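Local coordinates for protein cyclic UMP-AMP synthase (Rhodothermus marinus SG0.5JP17-172, PDB 6E0K) that synthesises the cyclic dinucleotide second messenger 3',3'-cUAMP from UTP and ATP with magnesium as cofactor, as the signalling enzyme of a CBASS antiphage defence system, at residues R33-P37 with F95-V99; N68-N74 with I134-Y139; A196-L200 with Y278-L282. All coordinates share one frame; numbering follows the deposited sequence.

Contact 1 (R33-P37 with F95-V99); sequences RYKWP and FYSDV
F95 meets the loop through one corner of its ring: F95 CE1 lies 4.0 Å from CZ3 of W36. F95 also touches V65 and L67 of strand 61-68 and V132 of strand 127-138, while CG2 of V99, one helical turn on, sits over one face of its ring toward the rim. The indole that F95 meets is itself held within the loop, since Y34 places CD2 above its centre and W36 NE1 is bonded to L31 O. D98 carries most of the contact. D98 CB packs against the benzo end of the indole, 3.7 Å from W36 CZ3, and CG is anti to the carbonyl carbon (chi1 -81°), which puts the carboxylate between Y34 and P37. The hydroxyl OH of Y34 donates a 2.7 Å hydrogen bond to D98 OD1, reaching it from the anti side and 31° out of the carboxylate plane. R101 bonds both atoms, NE to the Y34 hydroxyl and NH2 in a salt bridge to D98 OD1, so the acid is probably charged. D98 OD2 lies 3.4 Å from CG of P37 and is hydrogen-bonded to the hydroxyl of Y90. The backbone O of D98 sits over one face of the Y34 ring, near its rim. V99 ends the contact, V99 CG2 lying at the indole edge, 3.9 Å from W36 CH2. The loop joining helix 18-32 to strand 42-45 thus packs on helix 92-107, whose residues F95 and V99 pack in turn on the central sheet of the nucleotidyltransferase domain.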
loop_
_atom_site.group_PDB
_atom_site.type_symbol
_atom_site.label_atom_id
_atom_site.label_comp_id
_atom_site.label_asym_id
_atom_site.label_seq_id
_atom_site.Cartn_x
_atom_site.Cartn_y
_atom_site.Cartn_z
ATOM N N ARG A 33 3.174 -12.036 23.939
ATOM C CA ARG A 33 3.933 -12.811 24.915
ATOM C C ARG A 33 5.157 -12.084 25.464
ATOM O O ARG A 33 5.727 -12.538 26.462
ATOM C CB ARG A 33 4.334 -14.144 24.289
ATOM C CG ARG A 33 3.125 -15.049 24.146
ATOM C CD ARG A 33 3.268 -16.152 23.131
ATOM N NE ARG A 33 2.182 -17.109 23.325
ATOM C CZ ARG A 33 0.906 -16.863 23.036
ATOM N NH1 ARG A 33 0.539 -15.686 22.523
ATOM N NH2 ARG A 33 -0.009 -17.796 23.276
ATOM N N TYR A 34 5.545 -10.962 24.875
ATOM C CA TYR A 34 6.745 -10.236 25.258
ATOM C C TYR A 34 6.426 -9.190 26.321
ATOM O O TYR A 34 5.308 -8.670 26.393
ATOM C CB TYR A 34 7.335 -9.573 24.013
ATOM C CG TYR A 34 8.746 -9.043 24.149
ATOM C CD1 TYR A 34 9.836 -9.905 24.117
ATOM C CD2 TYR A 34 8.991 -7.677 24.256
ATOM C CE1 TYR A 34 11.129 -9.424 24.219
ATOM C CE2 TYR A 34 10.282 -7.190 24.364
ATOM C CZ TYR A 34 11.347 -8.067 24.332
ATOM O OH TYR A 34 12.636 -7.600 24.430
ATOM N N LYS A 35 7.417 -8.890 27.161
ATOM C CA LYS A 35 7.268 -7.857 28.181
ATOM C C LYS A 35 7.831 -6.555 27.621
ATOM O O LYS A 35 9.044 -6.428 27.418
ATOM C CB LYS A 35 7.966 -8.257 29.480
ATOM C CG LYS A 35 7.775 -7.244 30.601
ATOM C CD LYS A 35 8.493 -7.659 31.876
ATOM C CE LYS A 35 8.319 -6.615 32.979
ATOM N NZ LYS A 35 6.889 -6.450 33.390
ATOM N N TRP A 36 6.952 -5.589 27.379
ATOM C CA TRP A 36 7.337 -4.363 26.690
ATOM C C TRP A 36 7.796 -3.316 27.692
ATOM O O TRP A 36 7.038 -2.976 28.610
ATOM C CB TRP A 36 6.182 -3.848 25.861
ATOM C CG TRP A 36 5.884 -4.837 24.791
ATOM C CD1 TRP A 36 4.952 -5.824 24.827
ATOM C CD2 TRP A 36 6.597 -4.996 23.565
ATOM N NE1 TRP A 36 5.008 -6.572 23.671
ATOM C CE2 TRP A 36 6.010 -6.075 22.876
ATOM C CE3 TRP A 36 7.654 -4.301 22.961
ATOM C CZ2 TRP A 36 6.454 -6.490 21.625
ATOM C CZ3 TRP A 36 8.090 -4.707 21.725
ATOM C CH2 TRP A 36 7.494 -5.798 21.064
ATOM N N PRO A 37 9.001 -2.788 27.565
ATOM C CA PRO A 37 9.495 -1.874 28.601
ATOM C C PRO A 37 8.905 -0.474 28.511
ATOM O O PRO A 37 8.869 0.243 29.515
ATOM C CB PRO A 37 11.009 -1.864 28.358
ATOM C CG PRO A 37 11.162 -2.149 26.914
ATOM C CD PRO A 37 10.035 -3.098 26.558
ATOM N N PHE A 95 13.328 -0.018 20.158
ATOM C CA PHE A 95 12.061 -0.677 19.878
ATOM C C PHE A 95 12.250 -1.808 18.883
ATOM O O PHE A 95 11.741 -2.915 19.082
ATOM C CB PHE A 95 11.070 0.359 19.350
ATOM C CG PHE A 95 9.758 -0.221 18.922
ATOM C CD1 PHE A 95 9.006 -0.968 19.804
ATOM C CD2 PHE A 95 9.270 0.027 17.652
ATOM C CE1 PHE A 95 7.784 -1.488 19.414
ATOM C CE2 PHE A 95 8.051 -0.475 17.255
ATOM C CZ PHE A 95 7.319 -1.230 18.158
ATOM N N TYR A 96 12.984 -1.540 17.798
ATOM C CA TYR A 96 13.288 -2.563 16.806
ATOM C C TYR A 96 13.911 -3.797 17.463
ATOM O O TYR A 96 13.502 -4.937 17.198
ATOM C CB TYR A 96 14.220 -1.956 15.752
ATOM C CG TYR A 96 14.491 -2.834 14.580
ATOM C CD1 TYR A 96 15.406 -3.883 14.663
ATOM C CD2 TYR A 96 13.855 -2.614 13.380
ATOM C CE1 TYR A 96 15.654 -4.713 13.582
ATOM C CE2 TYR A 96 14.107 -3.429 12.306
ATOM C CZ TYR A 96 15.012 -4.489 12.411
ATOM O OH TYR A 96 15.254 -5.311 11.315
ATOM N N SER A 97 14.884 -3.585 18.358
ATOM C CA SER A 97 15.529 -4.722 19.014
ATOM C C SER A 97 14.546 -5.506 19.876
ATOM O O SER A 97 14.618 -6.744 19.954
ATOM C CB SER A 97 16.716 -4.238 19.836
ATOM O OG SER A 97 17.743 -3.792 18.966
ATOM N N ASP A 98 13.598 -4.808 20.513
ATOM C CA ASP A 98 12.585 -5.516 21.292
ATOM C C ASP A 98 11.652 -6.320 20.395
ATOM O O ASP A 98 11.305 -7.464 20.722
ATOM C CB ASP A 98 11.777 -4.534 22.140
ATOM C CG ASP A 98 12.495 -4.142 23.416
ATOM O OD1 ASP A 98 13.184 -5.000 24.016
ATOM O OD2 ASP A 98 12.366 -2.961 23.823
ATOM N N VAL A 99 11.204 -5.729 19.280
ATOM C CA VAL A 99 10.331 -6.465 18.364
ATOM C C VAL A 99 11.048 -7.694 17.824
ATOM O O VAL A 99 10.482 -8.794 17.785
ATOM C CB VAL A 99 9.843 -5.558 17.221
ATOM C CG1 VAL A 99 9.037 -6.377 16.222
ATOM C CG2 VAL A 99 8.986 -4.415 17.754
#

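Contact 2 (N68-N74 with I134-Y139); sequences NSVFMNN and IQYRKY
F71 and R137 meet flat: the guanidinium lies over one face of the phenyl ring with centres 3.7 Å apart and planes only 5° from parallel, a cation-pi stack that R137 CD extends with a CH-pi contact. Two bonds in the guanidinium plane fix its rotation, R137 NE to Q135 OE1 (2.8 Å, 174° at the hydrogen) and R137 NH1 to Y139 OH. The other end of the Q135 amide gives its NE2 hydrogen to N68 OD1, with Q135 NE2 at 2.8 Å and above the carbonyl plane of N68, whose OD1 is also bonded by Q66. On the opposite face of the sheet M72 CB packs against Y136 CD1. The two strands pair in parallel, the axes of their short segments 35° apart, with M72 N bonded to Q135 O (2.9 Å) and R137 N to M72 O (2.9 Å). Where the strands end, the N74 amide bridges the backbone of Y139: Y139 N donates to N74 OD1 (2.8 Å), and N74 ND2 donates to Y139 O in its carbonyl plane (3.0 Å). Beyond a corner in the chain, the short strand 71-73 thus takes over from strand 61-68 as the parallel neighbour of strand 127-138 in the mixed sheet of the nucleotidyltransferase fold.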
loop_
_atom_site.group_PDB
_atom_site.type_symbol
_atom_site.label_atom_id
_atom_site.label_comp_id
_atom_site.label_asym_id
_atom_site.label_seq_id
_atom_site.Cartn_x
_atom_site.Cartn_y
_atom_site.Cartn_z
ATOM N N ASN A 68 3.170 3.408 19.763
ATOM C CA ASN A 68 2.366 4.614 19.929
ATOM C C ASN A 68 2.575 5.321 21.255
ATOM O O ASN A 68 1.939 6.355 21.492
ATOM C CB ASN A 68 0.878 4.282 19.771
ATOM C CG ASN A 68 0.517 3.949 18.351
ATOM O OD1 ASN A 68 0.879 4.687 17.437
ATOM N ND2 ASN A 68 -0.193 2.842 18.150
ATOM N N SER A 69 3.442 4.810 22.123
ATOM C CA SER A 69 3.657 5.481 23.398
ATOM C C SER A 69 4.529 6.713 23.245
ATOM O O SER A 69 4.558 7.567 24.137
ATOM C CB SER A 69 4.286 4.507 24.388
ATOM O OG SER A 69 5.533 4.050 23.887
ATOM N N VAL A 70 5.253 6.813 22.142
ATOM C CA VAL A 70 6.053 7.979 21.813
ATOM C C VAL A 70 5.840 8.236 20.331
ATOM O O VAL A 70 5.303 7.394 19.607
ATOM C CB VAL A 70 7.542 7.769 22.130
ATOM C CG1 VAL A 70 7.730 7.456 23.620
ATOM C CG2 VAL A 70 8.103 6.652 21.293
ATOM N N PHE A 71 6.255 9.417 19.882
ATOM C CA PHE A 71 6.060 9.773 18.484
ATOM C C PHE A 71 7.211 10.620 17.975
ATOM O O PHE A 71 7.703 11.512 18.669
ATOM C CB PHE A 71 4.736 10.513 18.251
ATOM C CG PHE A 71 4.529 11.683 19.149
ATOM C CD1 PHE A 71 4.924 12.957 18.767
ATOM C CD2 PHE A 71 3.937 11.506 20.395
ATOM C CE1 PHE A 71 4.740 14.035 19.616
ATOM C CE2 PHE A 71 3.752 12.583 21.244
ATOM C CZ PHE A 71 4.151 13.848 20.853
ATOM N N MET A 72 7.620 10.341 16.746
ATOM C CA MET A 72 8.482 11.246 16.013
ATOM C C MET A 72 7.602 12.285 15.325
ATOM O O MET A 72 6.379 12.143 15.254
ATOM C CB MET A 72 9.366 10.430 15.070
ATOM C CG MET A 72 10.102 9.337 15.897
ATOM S SD MET A 72 11.339 8.389 15.008
ATOM C CE MET A 72 12.235 9.699 14.181
ATOM N N ASN A 73 8.209 13.367 14.861
ATOM C CA ASN A 73 7.392 14.503 14.446
ATOM C C ASN A 73 8.259 15.510 13.712
ATOM O O ASN A 73 9.480 15.363 13.622
ATOM C CB ASN A 73 6.733 15.155 15.655
ATOM C CG ASN A 73 7.752 15.586 16.677
ATOM O OD1 ASN A 73 8.424 16.586 16.480
ATOM N ND2 ASN A 73 7.906 14.806 17.748
ATOM N N ASN A 74 7.606 16.553 13.201
ATOM C CA ASN A 74 8.264 17.653 12.510
ATOM C C ASN A 74 8.274 18.938 13.328
ATOM O O ASN A 74 8.443 20.020 12.758
ATOM C CB ASN A 74 7.587 17.910 11.163
ATOM C CG ASN A 74 6.145 18.356 11.315
ATOM O OD1 ASN A 74 5.499 18.093 12.331
ATOM N ND2 ASN A 74 5.638 19.057 10.308
ATOM N N ILE A 134 7.523 3.768 14.437
ATOM C CA ILE A 134 6.998 4.573 15.531
ATOM C C ILE A 134 6.012 5.575 14.945
ATOM O O ILE A 134 6.163 6.035 13.808
ATOM C CB ILE A 134 8.134 5.282 16.302
ATOM C CG1 ILE A 134 9.022 4.254 17.005
ATOM C CG2 ILE A 134 7.569 6.261 17.318
ATOM C CD1 ILE A 134 10.118 4.891 17.811
ATOM N N GLN A 135 4.972 5.879 15.710
ATOM C CA GLN A 135 3.999 6.882 15.297
ATOM C C GLN A 135 4.716 8.165 14.888
ATOM O O GLN A 135 5.665 8.587 15.544
ATOM C CB GLN A 135 3.039 7.160 16.454
ATOM C CG GLN A 135 1.930 8.143 16.142
ATOM C CD GLN A 135 1.115 8.462 17.382
ATOM O OE1 GLN A 135 1.052 9.608 17.819
ATOM N NE2 GLN A 135 0.508 7.436 17.974
ATOM N N TYR A 136 4.285 8.751 13.776
ATOM C CA TYR A 136 4.812 10.021 13.291
ATOM C C TYR A 136 3.669 11.025 13.258
ATOM O O TYR A 136 2.586 10.713 12.758
ATOM C CB TYR A 136 5.417 9.870 11.890
ATOM C CG TYR A 136 6.029 11.153 11.377
ATOM C CD1 TYR A 136 7.328 11.495 11.708
ATOM C CD2 TYR A 136 5.300 12.026 10.574
ATOM C CE1 TYR A 136 7.909 12.680 11.236
ATOM C CE2 TYR A 136 5.858 13.198 10.108
ATOM C CZ TYR A 136 7.160 13.523 10.439
ATOM O OH TYR A 136 7.702 14.687 9.961
ATOM N N ARG A 137 3.897 12.209 13.814
ATOM C CA ARG A 137 2.901 13.273 13.803
ATOM C C ARG A 137 3.404 14.412 12.931
ATOM O O ARG A 137 4.432 15.029 13.238
ATOM C CB ARG A 137 2.628 13.782 15.220
ATOM C CG ARG A 137 2.010 12.732 16.136
ATOM C CD ARG A 137 1.599 13.374 17.457
ATOM N NE ARG A 137 1.127 12.385 18.422
ATOM C CZ ARG A 137 0.689 12.690 19.639
ATOM N NH1 ARG A 137 0.658 13.954 20.044
ATOM N NH2 ARG A 137 0.281 11.720 20.455
ATOM N N LYS A 138 2.659 14.714 11.870
ATOM C CA LYS A 138 2.950 15.850 11.015
ATOM C C LYS A 138 2.079 17.008 11.479
ATOM O O LYS A 138 0.857 16.994 11.286
ATOM C CB LYS A 138 2.695 15.508 9.549
ATOM C CG LYS A 138 2.990 16.677 8.622
ATOM C CD LYS A 138 2.977 16.246 7.160
ATOM C CE LYS A 138 1.645 15.631 6.763
ATOM N NZ LYS A 138 1.621 15.352 5.289
ATOM N N TYR A 139 2.711 18.000 12.120
ATOM C CA TYR A 139 2.038 19.159 12.670
ATOM C C TYR A 139 2.121 20.333 11.711
ATOM O O TYR A 139 3.092 20.463 10.956
ATOM C CB TYR A 139 2.674 19.583 13.996
ATOM C CG TYR A 139 2.290 18.752 15.202
ATOM C CD1 TYR A 139 3.011 17.611 15.548
ATOM C CD2 TYR A 139 1.249 19.151 16.033
ATOM C CE1 TYR A 139 2.677 16.873 16.677
ATOM C CE2 TYR A 139 0.899 18.407 17.153
ATOM C CZ TYR A 139 1.631 17.283 17.475
ATOM O OH TYR A 139 1.291 16.559 18.596
HETATM O O HOH W 1 1.376 8.825 21.013
#

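Contact 3 (A196-L200 with Y278-L282); sequences ARTYL and YMDDL
Two helices of the helical part of the enzyme, 186-202 and 269-285, cross here at 80°; the axes of the two short segments approach to 10.8 Å, and the side chains that meet between 196-200 and 278-282 are apolar at their points of contact. L200 reaches across with both methyls: L200 CD1 touches M279 CE at 3.6 Å and lies at the edge of the Y278 ring, and 4.1 Å from CB of that residue, while L200 CD2 meets L282 CD1 at 4.1 Å. The M279 chain bends at chi2 (-61°) and again at chi3, which brings its methyl toward L200 and sets M279 SD 4.0 Å from A196 CB. L282, with CG anti to the backbone N (chi1 172°), splits its branches between two partners. L282 CD2 rests on A196 CB at 3.8 Å, and L282 CD1 approaches the Y199 ring obliquely, 3.9 Å from Y199 CE1. The end of R197 leads away from the crossing, where R197 NH2 donates to T198 OG1 (2.9 Å) and NH1 is bonded to A210 O and to OG of the ATP-binding S212. Around the crossing, W11 of helix 5-11 touches A196, Y199 and L282, helix 231-244 packs F235 and I239 against M279, and the loop residues P206 and L209 lie against Y278.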
loop_
_atom_site.group_PDB
_atom_site.type_symbol
_atom_site.label_atom_id
_atom_site.label_comp_id
_atom_site.label_asym_id
_atom_site.label_seq_id
_atom_site.Cartn_x
_atom_site.Cartn_y
_atom_site.Cartn_z
ATOM N N ALA A 196 -5.634 -7.700 -15.056
ATOM C CA ALA A 196 -5.358 -7.399 -16.461
ATOM C C ALA A 196 -3.865 -7.182 -16.682
ATOM O O ALA A 196 -3.275 -7.734 -17.616
ATOM C CB ALA A 196 -6.160 -6.174 -16.895
ATOM N N ARG A 197 -3.242 -6.387 -15.808
ATOM C CA ARG A 197 -1.798 -6.176 -15.838
ATOM C C ARG A 197 -1.035 -7.495 -15.752
ATOM O O ARG A 197 -0.135 -7.761 -16.557
ATOM C CB ARG A 197 -1.411 -5.248 -14.677
ATOM C CG ARG A 197 0.078 -5.111 -14.395
ATOM C CD ARG A 197 0.286 -4.805 -12.912
ATOM N NE ARG A 197 -0.184 -5.922 -12.117
ATOM C CZ ARG A 197 -0.279 -5.960 -10.789
ATOM N NH1 ARG A 197 0.064 -4.925 -10.009
ATOM N NH2 ARG A 197 -0.725 -7.071 -10.228
ATOM N N THR A 198 -1.372 -8.330 -14.765
ATOM C CA THR A 198 -0.642 -9.575 -14.548
ATOM C C THR A 198 -0.847 -10.553 -15.702
ATOM O O THR A 198 0.085 -11.266 -16.086
ATOM C CB THR A 198 -1.065 -10.170 -13.206
ATOM O OG1 THR A 198 -0.622 -9.280 -12.175
ATOM C CG2 THR A 198 -0.461 -11.551 -12.985
ATOM N N TYR A 199 -2.045 -10.574 -16.285
ATOM C CA TYR A 199 -2.269 -11.361 -17.496
ATOM C C TYR A 199 -1.290 -10.967 -18.599
ATOM O O TYR A 199 -0.717 -11.836 -19.273
ATOM C CB TYR A 199 -3.722 -11.184 -17.948
ATOM C CG TYR A 199 -4.049 -11.698 -19.330
ATOM C CD1 TYR A 199 -4.015 -10.859 -20.429
ATOM C CD2 TYR A 199 -4.434 -13.010 -19.519
ATOM C CE1 TYR A 199 -4.319 -11.325 -21.688
ATOM C CE2 TYR A 199 -4.751 -13.475 -20.775
ATOM C CZ TYR A 199 -4.686 -12.626 -21.851
ATOM O OH TYR A 199 -4.994 -13.081 -23.111
ATOM N N LEU A 200 -1.052 -9.660 -18.768
ATOM C CA LEU A 200 -0.127 -9.210 -19.805
ATOM C C LEU A 200 1.316 -9.533 -19.446
ATOM O O LEU A 200 2.097 -9.952 -20.309
ATOM C CB LEU A 200 -0.304 -7.709 -20.038
ATOM C CG LEU A 200 -1.596 -7.329 -20.754
ATOM C CD1 LEU A 200 -1.736 -5.826 -20.713
ATOM C CD2 LEU A 200 -1.564 -7.814 -22.191
ATOM N N TYR A 278 -1.003 -0.049 -22.655
ATOM C CA TYR A 278 -1.155 -1.498 -22.623
ATOM C C TYR A 278 -2.611 -1.892 -22.380
ATOM O O TYR A 278 -3.097 -2.876 -22.948
ATOM C CB TYR A 278 -0.224 -2.113 -21.561
ATOM C CG TYR A 278 1.189 -2.381 -22.062
ATOM C CD1 TYR A 278 2.098 -1.343 -22.232
ATOM C CD2 TYR A 278 1.604 -3.675 -22.359
ATOM C CE1 TYR A 278 3.394 -1.592 -22.678
ATOM C CE2 TYR A 278 2.884 -3.929 -22.810
ATOM C CZ TYR A 278 3.772 -2.890 -22.974
ATOM O OH TYR A 278 5.062 -3.130 -23.429
ATOM N N MET A 279 -3.338 -1.114 -21.573
ATOM C CA MET A 279 -4.759 -1.395 -21.384
ATOM C C MET A 279 -5.545 -1.151 -22.662
ATOM O O MET A 279 -6.434 -1.937 -23.003
ATOM C CB MET A 279 -5.316 -0.541 -20.246
ATOM C CG MET A 279 -4.757 -0.923 -18.882
ATOM S SD MET A 279 -5.103 -2.643 -18.359
ATOM C CE MET A 279 -3.510 -3.412 -18.641
ATOM N N ASP A 280 -5.223 -0.072 -23.385
ATOM C CA ASP A 280 -5.839 0.174 -24.685
ATOM C C ASP A 280 -5.625 -1.009 -25.622
ATOM O O ASP A 280 -6.562 -1.474 -26.282
ATOM C CB ASP A 280 -5.233 1.426 -25.315
ATOM C CG ASP A 280 -5.924 2.710 -24.911
ATOM O OD1 ASP A 280 -7.091 2.686 -24.469
ATOM O OD2 ASP A 280 -5.284 3.775 -25.083
ATOM N N ASP A 281 -4.374 -1.470 -25.732
ATOM C CA ASP A 281 -4.053 -2.551 -26.663
ATOM C C ASP A 281 -4.753 -3.839 -26.269
ATOM O O ASP A 281 -5.221 -4.586 -27.135
ATOM C CB ASP A 281 -2.544 -2.803 -26.712
ATOM C CG ASP A 281 -1.772 -1.720 -27.417
ATOM O OD1 ASP A 281 -2.374 -0.921 -28.165
ATOM O OD2 ASP A 281 -0.536 -1.695 -27.226
ATOM N N LEU A 282 -4.797 -4.138 -24.966
ATOM C CA LEU A 282 -5.507 -5.322 -24.488
ATOM C C LEU A 282 -6.966 -5.281 -24.913
ATOM O O LEU A 282 -7.512 -6.263 -25.441
ATOM C CB LEU A 282 -5.392 -5.392 -22.962
ATOM C CG LEU A 282 -6.219 -6.439 -22.239
ATOM C CD1 LEU A 282 -5.688 -7.831 -22.579
ATOM C CD2 LEU A 282 -6.121 -6.173 -20.738
#

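How the contacts relate
Contacts 1 and 2 both belong to the nucleotidyltransferase domain, with centres 19 Å apart, and interleave along the chain: 33-37, 68-74, 95-99, then 134-139. They touch where F95 CD2 of contact 1 packs on I134 CG1 of contact 2, 4.3 Å away, so helix 92-107 and strand 127-138 link the two. Strand 127-138 also carries the magnesium ligand D129, and V99 lies beside the UTP-binding L119. Contact 3 follows later in sequence, in the helical part on the opposite side of the chain's centre, about 45 and 41 Å from contacts 1 and 2 between centres. The ATP-binding K194 and S212 lie near it, so nucleotide-binding residues come from both parts.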